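PDB 6K10: aldehyde dehydrogenase from Staphylococcus aureus, which oxidises 4,4'-diaponeurosporen-4-al to 4,4'-diaponeurosporenoic acid with NAD+, a step in the biosynthesis of the virulence-associated carotenoid staphyloxanthin. Local coordinates for residues A[226-231]-A[352-357]; A[252-257]-A[372-377]; A[257-260]-A[266-269]; A[359-364]-A[387-392]. The protein carries 1 engineered substitution. All coordinates share one frame; numbering follows the deposited sequence.

Contact 1: residues A[226-231]-A[352-357]; sequences VDETAN and LTYQSL
The phenol of Tyr354 touches the first residue of a turn, its OH standing 3.1 Å from Asp227 CB and 3.2 Å from Asp227 CA. Farther along the ring, Tyr354 CE2 passes Val226 O at 4.0 Å, coming at it obliquely. The polar link runs through one water, which sits at the edge of the Tyr354 ring and in its plane, 2.8 Å from Tyr354 OH, and donates to Glu228 OE1. With CG between the backbone N and the carbonyl carbon (chi1 72°), the Tyr354 ring swings over the end of strand 256-260, where it packs on Leu258 and carries its OH to Asp227. The strands that lead into the two segments, 223-226 and 348-354, lie on either side of that middle strand, and the tyrosine bridges them. Behind the touching atoms, the type I turn from Asp227 to Ala230 is closed by Ala230 N to Asp227 O at 3.1 Å. Asp227 OD1 takes two donors: Thr229 N, from above the carboxylate plane, in an Asx turn, and Thr229 OG1 at 2.7 Å on the syn side. The other oxygen, OD2, bonds to Ser377 OG. Asp227 thus spends one carboxylate oxygen on the turn and the other on Ser377, and meets the tyrosine through carbon, while the solvent-exposed Glu228 makes a water-mediated link that can probably adjust more readily than a direct bond.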
loop_
_atom_site.group_PDB
_atom_site.type_symbol
_atom_site.label_atom_id
_atom_site.label_comp_id
_atom_site.label_asym_id
_atom_site.label_seq_id
_atom_site.Cartn_x
_atom_site.Cartn_y
_atom_site.Cartn_z
ATOM N N VAL A 226 7.809 7.827 30.190
ATOM C CA VAL A 226 7.279 8.704 31.227
ATOM C C VAL A 226 8.455 9.554 31.684
ATOM O O VAL A 226 9.332 9.063 32.402
ATOM C CB VAL A 226 6.664 7.924 32.396
ATOM C CG1 VAL A 226 6.188 8.876 33.498
ATOM C CG2 VAL A 226 5.533 7.033 31.913
ATOM N N ASP A 227 8.499 10.814 31.256
ATOM C CA ASP A 227 9.615 11.663 31.635
ATOM C C ASP A 227 9.310 12.421 32.924
ATOM O O ASP A 227 8.223 12.317 33.496
ATOM C CB ASP A 227 10.015 12.593 30.475
ATOM C CG ASP A 227 9.127 13.826 30.303
ATOM O OD1 ASP A 227 8.277 14.154 31.161
ATOM O OD2 ASP A 227 9.311 14.499 29.268
ATOM N N GLU A 228 10.302 13.185 33.389
ATOM C CA GLU A 228 10.243 13.789 34.713
ATOM C C GLU A 228 9.218 14.909 34.825
ATOM O O GLU A 228 8.936 15.347 35.946
ATOM C CB GLU A 228 11.627 14.305 35.109
ATOM C CG GLU A 228 12.233 15.330 34.157
ATOM C CD GLU A 228 13.065 14.694 33.056
ATOM O OE1 GLU A 228 12.671 13.621 32.555
ATOM O OE2 GLU A 228 14.118 15.265 32.698
ATOM N N THR A 229 8.652 15.376 33.712
ATOM C CA THR A 229 7.629 16.414 33.746
ATOM C C THR A 229 6.211 15.856 33.723
ATOM O O THR A 229 5.254 16.634 33.802
ATOM C CB THR A 229 7.801 17.379 32.566
ATOM O OG1 THR A 229 7.434 16.720 31.345
ATOM C CG2 THR A 229 9.242 17.847 32.467
ATOM N N ALA A 230 6.053 14.541 33.626
ATOM C CA ALA A 230 4.737 13.952 33.419
ATOM C C ALA A 230 3.828 14.165 34.625
ATOM O O ALA A 230 4.279 14.262 35.769
ATOM C CB ALA A 230 4.863 12.456 33.131
ATOM N N ASN A 231 2.528 14.242 34.348
ATOM C CA ASN A 231 1.504 14.162 35.386
ATOM C C ASN A 231 1.396 12.693 35.773
ATOM O O ASN A 231 0.802 11.893 35.048
ATOM C CB ASN A 231 0.176 14.714 34.881
ATOM C CG ASN A 231 -0.876 14.806 35.971
ATOM O OD1 ASN A 231 -0.979 13.935 36.834
ATOM N ND2 ASN A 231 -1.667 15.872 35.933
ATOM N N LEU A 352 11.410 0.081 33.457
ATOM C CA LEU A 352 12.838 0.341 33.341
ATOM C C LEU A 352 13.095 1.833 33.496
ATOM O O LEU A 352 12.270 2.662 33.103
ATOM C CB LEU A 352 13.392 -0.132 31.990
ATOM C CG LEU A 352 13.350 -1.612 31.594
ATOM C CD1 LEU A 352 11.955 -2.056 31.165
ATOM C CD2 LEU A 352 14.363 -1.887 30.489
ATOM N N THR A 353 14.249 2.177 34.061
ATOM C CA THR A 353 14.601 3.573 34.278
ATOM C C THR A 353 15.613 4.053 33.247
ATOM O O THR A 353 16.389 3.271 32.693
ATOM C CB THR A 353 15.172 3.794 35.679
ATOM O OG1 THR A 353 16.428 3.116 35.800
ATOM C CG2 THR A 353 14.229 3.260 36.707
ATOM N N TYR A 354 15.595 5.361 33.001
ATOM C CA TYR A 354 16.572 6.013 32.143
ATOM C C TYR A 354 16.953 7.343 32.776
ATOM O O TYR A 354 16.219 7.888 33.602
ATOM C CB TYR A 354 16.028 6.204 30.715
ATOM C CG TYR A 354 14.960 7.271 30.570
ATOM C CD1 TYR A 354 15.301 8.594 30.330
ATOM C CD2 TYR A 354 13.610 6.951 30.663
ATOM C CE1 TYR A 354 14.336 9.571 30.191
ATOM C CE2 TYR A 354 12.633 7.926 30.524
ATOM C CZ TYR A 354 13.006 9.233 30.290
ATOM O OH TYR A 354 12.051 10.212 30.149
ATOM N N GLN A 355 18.116 7.864 32.391
ATOM C CA GLN A 355 18.591 9.120 32.959
ATOM C C GLN A 355 18.367 10.315 32.044
ATOM O O GLN A 355 18.181 11.432 32.534
ATOM C CB GLN A 355 20.082 9.025 33.312
ATOM C CG GLN A 355 20.365 8.184 34.540
ATOM C CD GLN A 355 21.737 8.458 35.132
ATOM N N SER A 356 18.395 10.112 30.727
ATOM C CA SER A 356 18.154 11.186 29.775
ATOM C C SER A 356 17.335 10.652 28.612
ATOM O O SER A 356 17.391 9.464 28.285
ATOM C CB SER A 356 19.465 11.813 29.263
ATOM O OG SER A 356 20.191 10.940 28.411
ATOM N N LEU A 357 16.571 11.554 27.987
ATOM C CA LEU A 357 15.698 11.156 26.883
ATOM C C LEU A 357 16.477 10.509 25.746
ATOM O O LEU A 357 15.947 9.642 25.036
ATOM C CB LEU A 357 14.918 12.360 26.359
ATOM C CG LEU A 357 13.803 11.996 25.371
ATOM C CD1 LEU A 357 12.690 11.262 26.098
ATOM C CD2 LEU A 357 13.263 13.220 24.635
HETATM O O HOH W 1 13.409 12.618 30.038
#

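Contact 2: residues A[252-257]-A[372-377]; sequences VAPDYI and SLYLFS
Ser372 comes up against Val252 with its CB 3.8 Å from Val252 CB, and the two CA atoms are only 5.3 Å apart. Its OG, lodged between the backbone N and the carbonyl carbon (chi1 69°), is bonded to Ser222 OG; the approach of Ser372 OG to Val252 O is long and weak at 3.4 Å. The first side-chain bond of Leu373, next in line, points away from 252-257, and the side chain packs on Val386 of helix 380-389. Tyr374 points back toward 252-257 and carries the main polar link: its OH gives a very short hydrogen bond, 2.5 Å, to Val252 O. That oxygen lies at the ring edge, near the ring plane, while the Val252 side chain crosses the tyrosine at about a right angle, with CB 3.5 Å from Tyr374 OH. Strands 256-260 and 372-376 both run parallel to strand 223-226, which separates them in the sheet of the aldehyde dehydrogenase catalytic domain. The contact therefore depends on the loop before strand 256-260, which directly follows Ser251, an engineered residue at the predicted catalytic position. Pro254 adds an apolar touch, its CD 4.3 Å from Tyr374 CE2 and oblique to the ring. Farther on, Leu375 and Phe376 go to opposite faces of the sheet, toward helices 380-389 and 232-244.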
loop_
_atom_site.group_PDB
_atom_site.type_symbol
_atom_site.label_atom_id
_atom_site.label_comp_id
_atom_site.label_asym_id
_atom_site.label_seq_id
_atom_site.Cartn_x
_atom_site.Cartn_y
_atom_site.Cartn_z
ATOM N N VAL A 252 -1.487 -2.883 20.808
ATOM C CA VAL A 252 -1.077 -1.525 21.140
ATOM C C VAL A 252 -1.116 -1.292 22.651
ATOM O O VAL A 252 -1.072 -0.151 23.105
ATOM C CB VAL A 252 -1.922 -0.485 20.386
ATOM C CG1 VAL A 252 -1.806 -0.701 18.880
ATOM C CG2 VAL A 252 -3.367 -0.563 20.819
ATOM N N ALA A 253 -1.197 -2.361 23.435
ATOM C CA ALA A 253 -1.084 -2.219 24.874
ATOM C C ALA A 253 0.330 -1.781 25.244
ATOM O O ALA A 253 1.303 -2.196 24.608
ATOM C CB ALA A 253 -1.412 -3.531 25.577
ATOM N N PRO A 254 0.473 -0.931 26.257
ATOM C CA PRO A 254 1.806 -0.667 26.811
ATOM C C PRO A 254 2.522 -1.972 27.120
ATOM O O PRO A 254 2.086 -2.751 27.972
ATOM C CB PRO A 254 1.497 0.126 28.083
ATOM C CG PRO A 254 0.252 0.870 27.731
ATOM C CD PRO A 254 -0.561 -0.108 26.911
ATOM N N ASP A 255 3.603 -2.235 26.389
ATOM C CA ASP A 255 4.365 -3.437 26.697
ATOM C C ASP A 255 5.287 -3.212 27.889
ATOM O O ASP A 255 5.260 -3.986 28.849
ATOM C CB ASP A 255 5.165 -3.899 25.475
ATOM C CG ASP A 255 5.850 -5.233 25.705
ATOM O OD1 ASP A 255 6.947 -5.253 26.304
ATOM O OD2 ASP A 255 5.270 -6.269 25.305
ATOM N N TYR A 256 6.091 -2.152 27.853
ATOM C CA TYR A 256 7.012 -1.836 28.935
ATOM C C TYR A 256 7.091 -0.329 29.109
ATOM O O TYR A 256 6.677 0.438 28.239
ATOM C CB TYR A 256 8.407 -2.437 28.681
ATOM C CG TYR A 256 9.099 -1.887 27.450
ATOM C CD1 TYR A 256 8.918 -2.478 26.206
ATOM C CD2 TYR A 256 9.948 -0.787 27.534
ATOM C CE1 TYR A 256 9.546 -1.989 25.080
ATOM C CE2 TYR A 256 10.585 -0.287 26.409
ATOM C CZ TYR A 256 10.381 -0.892 25.184
ATOM O OH TYR A 256 11.010 -0.403 24.061
ATOM N N ILE A 257 7.646 0.088 30.244
ATOM C CA ILE A 257 7.750 1.496 30.605
ATOM C C ILE A 257 9.223 1.876 30.712
ATOM O O ILE A 257 10.013 1.159 31.333
ATOM C CB ILE A 257 7.009 1.798 31.922
ATOM C CG1 ILE A 257 5.529 1.421 31.799
ATOM C CG2 ILE A 257 7.181 3.271 32.321
ATOM C CD1 ILE A 257 4.636 1.933 32.931
ATOM N N SER A 372 2.843 0.642 18.380
ATOM C CA SER A 372 2.455 1.878 19.035
ATOM C C SER A 372 3.579 2.364 19.935
ATOM O O SER A 372 4.465 1.604 20.332
ATOM C CB SER A 372 1.151 1.718 19.829
ATOM O OG SER A 372 1.331 0.894 20.959
ATOM N N LEU A 373 3.542 3.662 20.227
ATOM C CA LEU A 373 4.440 4.282 21.189
ATOM C C LEU A 373 3.664 5.351 21.941
ATOM O O LEU A 373 2.840 6.054 21.354
ATOM C CB LEU A 373 5.673 4.898 20.519
ATOM C CG LEU A 373 6.696 5.591 21.434
ATOM C CD1 LEU A 373 8.116 5.365 20.939
ATOM C CD2 LEU A 373 6.410 7.085 21.551
ATOM N N TYR A 374 3.943 5.474 23.235
ATOM C CA TYR A 374 3.288 6.466 24.074
ATOM C C TYR A 374 4.333 7.270 24.827
ATOM O O TYR A 374 5.348 6.730 25.272
ATOM C CB TYR A 374 2.310 5.804 25.044
ATOM C CG TYR A 374 1.363 4.847 24.356
ATOM C CD1 TYR A 374 0.312 5.320 23.586
ATOM C CD2 TYR A 374 1.532 3.469 24.463
ATOM C CE1 TYR A 374 -0.553 4.451 22.939
ATOM C CE2 TYR A 374 0.670 2.595 23.825
ATOM C CZ TYR A 374 -0.369 3.088 23.068
ATOM O OH TYR A 374 -1.224 2.214 22.436
ATOM N N LEU A 375 4.081 8.570 24.952
ATOM C CA LEU A 375 4.932 9.468 25.717
ATOM C C LEU A 375 4.069 10.266 26.675
ATOM O O LEU A 375 3.083 10.878 26.258
ATOM C CB LEU A 375 5.715 10.418 24.805
ATOM C CG LEU A 375 6.394 11.576 25.541
ATOM C CD1 LEU A 375 7.508 11.068 26.445
ATOM C CD2 LEU A 375 6.922 12.606 24.562
ATOM N N PHE A 376 4.436 10.250 27.951
ATOM C CA PHE A 376 3.796 11.078 28.963
ATOM C C PHE A 376 4.774 12.167 29.365
ATOM O O PHE A 376 5.851 11.876 29.901
ATOM C CB PHE A 376 3.343 10.248 30.166
ATOM C CG PHE A 376 2.115 9.431 29.889
ATOM C CD1 PHE A 376 2.221 8.169 29.336
ATOM C CD2 PHE A 376 0.853 9.947 30.133
ATOM C CE1 PHE A 376 1.090 7.421 29.057
ATOM C CE2 PHE A 376 -0.280 9.204 29.858
ATOM C CZ PHE A 376 -0.161 7.939 29.319
ATOM N N SER A 377 4.402 13.411 29.076
ATOM C CA SER A 377 5.278 14.556 29.250
ATOM C C SER A 377 4.443 15.819 29.178
ATOM O O SER A 377 3.435 15.866 28.470
ATOM C CB SER A 377 6.376 14.584 28.177
ATOM O OG SER A 377 7.209 15.727 28.310
#

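Contact 3: residues A[257-260]-A[266-269]; sequences ILVH and DLIT
One methyl group, Leu267 CD2, makes every close approach here, fitting between Ile257 and Val259 on the sheet. Leu267 CD2 lies 3.8 Å from Ile257 CG2 and also from Val259 CG2, with Ile257 CD1 a little more distant at 4.1 Å. Ile257 and Leu267 meet tip to tip, whereas Val259 and Leu267 slide past each other in opposite directions. With CG anti to the backbone N (chi1 -177°), Leu267 reaches from the helix to the sheet, and Val226 of the adjacent strand 223-226 also packs on it. Strand 256-260 runs through a short loop into helix 264-279, a beta-alpha connection whose helix lies on one face of the sheet, while Leu258 points to the opposite face and helix 357-365. The looser side is the outer surface of the helix. Asp266 and Thr269 are exposed there, Thr269 OG1 bonding back to Asp265 O within the helix, and the partly exposed Ile268 packs on Ile351 instead of on 257-260. Since the touching groups are all hydrocarbon, the contact holds through van der Waals packing and exclusion of water, without polar bonds to fix its direction.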
loop_
_atom_site.group_PDB
_atom_site.type_symbol
_atom_site.label_atom_id
_atom_site.label_comp_id
_atom_site.label_asym_id
_atom_site.label_seq_id
_atom_site.Cartn_x
_atom_site.Cartn_y
_atom_site.Cartn_z
ATOM N N ILE A 257 7.646 0.088 30.244
ATOM C CA ILE A 257 7.750 1.496 30.605
ATOM C C ILE A 257 9.223 1.876 30.712
ATOM O O ILE A 257 10.013 1.159 31.333
ATOM C CB ILE A 257 7.009 1.798 31.922
ATOM C CG1 ILE A 257 5.529 1.421 31.799
ATOM C CG2 ILE A 257 7.181 3.271 32.321
ATOM C CD1 ILE A 257 4.636 1.933 32.931
ATOM N N LEU A 258 9.587 2.990 30.081
ATOM C CA LEU A 258 10.853 3.678 30.304
ATOM C C LEU A 258 10.505 4.951 31.059
ATOM O O LEU A 258 9.918 5.873 30.480
ATOM C CB LEU A 258 11.554 3.993 28.984
ATOM C CG LEU A 258 12.187 2.831 28.222
ATOM C CD1 LEU A 258 12.449 3.252 26.790
ATOM C CD2 LEU A 258 13.478 2.361 28.886
ATOM N N VAL A 259 10.825 4.988 32.352
ATOM C CA VAL A 259 10.487 6.120 33.207
ATOM C C VAL A 259 11.774 6.783 33.677
ATOM O O VAL A 259 12.763 6.103 33.966
ATOM C CB VAL A 259 9.610 5.694 34.409
ATOM C CG1 VAL A 259 10.341 4.714 35.327
ATOM C CG2 VAL A 259 9.128 6.914 35.193
ATOM N N HIS A 260 11.768 8.113 33.731
ATOM C CA HIS A 260 12.929 8.821 34.243
ATOM C C HIS A 260 13.163 8.449 35.702
ATOM O O HIS A 260 12.219 8.318 36.488
ATOM C CB HIS A 260 12.750 10.333 34.102
ATOM C CG HIS A 260 13.998 11.107 34.399
ATOM N ND1 HIS A 260 14.338 11.515 35.671
ATOM C CD2 HIS A 260 15.001 11.526 33.590
ATOM C CE1 HIS A 260 15.488 12.163 35.633
ATOM N NE2 HIS A 260 15.913 12.182 34.381
ATOM N N ASP A 266 7.473 7.361 42.245
ATOM C CA ASP A 266 6.171 8.013 42.154
ATOM C C ASP A 266 5.248 7.262 41.204
ATOM O O ASP A 266 4.058 7.082 41.492
ATOM C CB ASP A 266 6.332 9.461 41.693
ATOM C CG ASP A 266 6.964 10.348 42.747
ATOM O OD1 ASP A 266 6.763 10.086 43.951
ATOM O OD2 ASP A 266 7.660 11.311 42.366
ATOM N N LEU A 267 5.779 6.817 40.063
ATOM C CA LEU A 267 4.951 6.121 39.084
ATOM C C LEU A 267 4.466 4.783 39.622
ATOM O O LEU A 267 3.295 4.424 39.451
ATOM C CB LEU A 267 5.725 5.923 37.783
ATOM C CG LEU A 267 4.932 5.260 36.658
ATOM C CD1 LEU A 267 3.760 6.139 36.241
ATOM C CD2 LEU A 267 5.832 4.947 35.474
ATOM N N ILE A 268 5.353 4.026 40.270
ATOM C CA ILE A 268 4.961 2.737 40.833
ATOM C C ILE A 268 3.852 2.924 41.859
ATOM O O ILE A 268 2.863 2.180 41.875
ATOM C CB ILE A 268 6.183 2.024 41.440
ATOM C CG1 ILE A 268 7.147 1.609 40.329
ATOM C CG2 ILE A 268 5.746 0.822 42.261
ATOM C CD1 ILE A 268 8.354 0.856 40.826
ATOM N N THR A 269 3.997 3.928 42.724
ATOM C CA THR A 269 2.967 4.215 43.717
ATOM C C THR A 269 1.637 4.541 43.047
ATOM O O THR A 269 0.585 4.031 43.449
ATOM C CB THR A 269 3.414 5.371 44.614
ATOM O OG1 THR A 269 4.523 4.952 45.419
ATOM C CG2 THR A 269 2.275 5.827 45.517
#

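Contact 4: residues A[359-364]-A[387-392]; sequences EAIAFI and INELSF
Two helices that flank strand 372-376 in the chain, 357-365 and 380-389, lie on the same face of the catalytic-domain sheet and meet here. The first is the crossover helix of a beta-alpha-beta unit joining parallel strands 348-354 and 372-376, with strands 256-260 and 223-226 between them in the sheet; the second brings its C-terminal end, where Leu390 is the first residue to leave helical geometry. Leu390 fills the junction with both methyl groups. Leu390 CD2 is 3.7 Å from Ile361 CG2 and from Ile361 O, so it touches the helix backbone as well as the side chain. The second methyl, Leu390 CD1, lies 4.0 Å from Ile361 CG1 and 4.0 Å from Ile364 CD1. Ile361 meets the leucine obliquely, while Ile364 crosses it at about a right angle. On the sheet side, Leu373 packs against both Leu390 and Ile364. Toward the surface, Ile361 puts its CD1 3.7 Å from Glu389 OE1; CG1 lies beside the backbone N (chi1 -72°) and the chain extends from there to the carboxylate. Glu389 OE2 forms a salt bridge with Arg385 one helical turn earlier. The back of 387-392 faces the second subunit: Lys435 of that subunit bonds to Ile387 O and Leu390 O, and its Lys108 to Asn388 OD1. The inner side of the junction is thus hydrocarbon, with the charge of Glu389 paired along its own helix, whereas the polar groups behind it help to join the two subunits.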
loop_
_atom_site.group_PDB
_atom_site.type_symbol
_atom_site.label_atom_id
_atom_site.label_comp_id
_atom_site.label_asym_id
_atom_site.label_seq_id
_atom_site.Cartn_x
_atom_site.Cartn_y
_atom_site.Cartn_z
ATOM N N GLU A 359 18.875 8.431 26.017
ATOM C CA GLU A 359 19.009 7.013 26.330
ATOM C C GLU A 359 17.713 6.261 26.051
ATOM O O GLU A 359 17.736 5.164 25.476
ATOM C CB GLU A 359 19.434 6.838 27.788
ATOM N N ALA A 360 16.572 6.839 26.431
ATOM C CA ALA A 360 15.293 6.203 26.130
ATOM C C ALA A 360 15.094 6.039 24.625
ATOM O O ALA A 360 14.681 4.974 24.153
ATOM C CB ALA A 360 14.152 7.015 26.743
ATOM N N ILE A 361 15.411 7.081 23.853
ATOM C CA ILE A 361 15.276 7.026 22.398
ATOM C C ILE A 361 16.224 5.988 21.808
ATOM O O ILE A 361 15.841 5.197 20.935
ATOM C CB ILE A 361 15.506 8.427 21.793
ATOM C CG1 ILE A 361 14.313 9.338 22.098
ATOM C CG2 ILE A 361 15.787 8.348 20.292
ATOM C CD1 ILE A 361 14.493 10.777 21.632
ATOM N N ALA A 362 17.475 5.970 22.279
ATOM C CA ALA A 362 18.428 4.965 21.819
ATOM C C ALA A 362 17.941 3.551 22.120
ATOM O O ALA A 362 18.023 2.665 21.262
ATOM C CB ALA A 362 19.789 5.208 22.469
ATOM N N PHE A 363 17.433 3.328 23.335
ATOM C CA PHE A 363 16.890 2.025 23.708
ATOM C C PHE A 363 15.808 1.579 22.732
ATOM O O PHE A 363 15.828 0.448 22.233
ATOM C CB PHE A 363 16.339 2.090 25.136
ATOM C CG PHE A 363 15.922 0.750 25.696
ATOM C CD1 PHE A 363 14.666 0.222 25.427
ATOM C CD2 PHE A 363 16.777 0.031 26.515
ATOM C CE1 PHE A 363 14.284 -1.000 25.948
ATOM C CE2 PHE A 363 16.399 -1.191 27.040
ATOM C CZ PHE A 363 15.152 -1.707 26.756
ATOM N N ILE A 364 14.850 2.463 22.449
ATOM C CA ILE A 364 13.731 2.107 21.577
ATOM C C ILE A 364 14.205 1.923 20.138
ATOM O O ILE A 364 13.743 1.018 19.429
ATOM C CB ILE A 364 12.616 3.167 21.687
ATOM C CG1 ILE A 364 12.065 3.208 23.113
ATOM C CG2 ILE A 364 11.500 2.913 20.673
ATOM C CD1 ILE A 364 11.264 4.461 23.433
ATOM N N ILE A 387 8.242 12.293 18.539
ATOM C CA ILE A 387 7.463 12.095 17.318
ATOM C C ILE A 387 8.359 12.184 16.089
ATOM O O ILE A 387 8.167 11.454 15.108
ATOM C CB ILE A 387 6.308 13.111 17.251
ATOM C CG1 ILE A 387 5.384 12.953 18.464
ATOM C CG2 ILE A 387 5.537 12.964 15.945
ATOM C CD1 ILE A 387 4.364 14.061 18.610
ATOM N N ASN A 388 9.363 13.061 16.130
ATOM C CA ASN A 388 10.205 13.264 14.955
ATOM C C ASN A 388 11.296 12.206 14.836
ATOM O O ASN A 388 11.644 11.800 13.722
ATOM C CB ASN A 388 10.835 14.657 14.988
ATOM C CG ASN A 388 9.813 15.766 14.839
ATOM O OD1 ASN A 388 8.680 15.531 14.419
ATOM N ND2 ASN A 388 10.219 16.988 15.157
ATOM N N GLU A 389 11.849 11.744 15.959
ATOM C CA GLU A 389 13.045 10.912 15.912
ATOM C C GLU A 389 12.768 9.416 15.977
ATOM O O GLU A 389 13.626 8.631 15.557
ATOM C CB GLU A 389 14.001 11.293 17.047
ATOM C CG GLU A 389 14.547 12.706 16.930
ATOM C CD GLU A 389 15.428 13.090 18.100
ATOM O OE1 GLU A 389 16.156 12.213 18.612
ATOM O OE2 GLU A 389 15.388 14.268 18.510
ATOM N N LEU A 390 11.614 8.999 16.486
ATOM C CA LEU A 390 11.273 7.586 16.600
ATOM C C LEU A 390 10.123 7.257 15.662
ATOM O O LEU A 390 9.088 7.931 15.681
ATOM C CB LEU A 390 10.895 7.224 18.037
ATOM C CG LEU A 390 12.030 7.292 19.057
ATOM C CD1 LEU A 390 11.489 7.097 20.464
ATOM C CD2 LEU A 390 13.095 6.256 18.734
ATOM N N SER A 391 10.306 6.218 14.851
ATOM C CA SER A 391 9.269 5.740 13.949
ATOM C C SER A 391 8.521 4.578 14.586
ATOM O O SER A 391 9.126 3.674 15.171
ATOM C CB SER A 391 9.851 5.304 12.604
ATOM O OG SER A 391 8.829 4.785 11.768
ATOM N N PHE A 392 7.201 4.613 14.463
ATOM C CA PHE A 392 6.330 3.587 15.013
ATOM C C PHE A 392 5.009 3.677 14.268
ATOM O O PHE A 392 4.761 4.632 13.530
ATOM C CB PHE A 392 6.145 3.759 16.525
ATOM C CG PHE A 392 5.805 5.164 16.941
ATOM C CD1 PHE A 392 6.805 6.087 17.200
ATOM C CD2 PHE A 392 4.485 5.559 17.076
ATOM C CE1 PHE A 392 6.496 7.378 17.582
ATOM C CE2 PHE A 392 4.169 6.851 17.459
ATOM C CZ PHE A 392 5.177 7.760 17.713
#

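Overall arrangement
Along the chain, 226-231 opens contact 1 just after strand 223-226. Segment 252-257 then opens contact 2. Contact 3 begins at the end of that segment, sharing Ile257, and closes its short loop at 266-269, inside the span of contact 1. That span ends at 352-357. Contact 4 opens at 359-364, before contact 2 closes at 372-377, and finishes at 387-392, so contact 2 crosses both contact 1 and contact 4, while contacts 1 and 4 follow in series. All four gather round one sheet: contact 1 links strand ends, contact 2 ties the loop near the predicted active site to strand 372-376, contact 3 adds a helix on one face, and contact 4 joins two helices on the other.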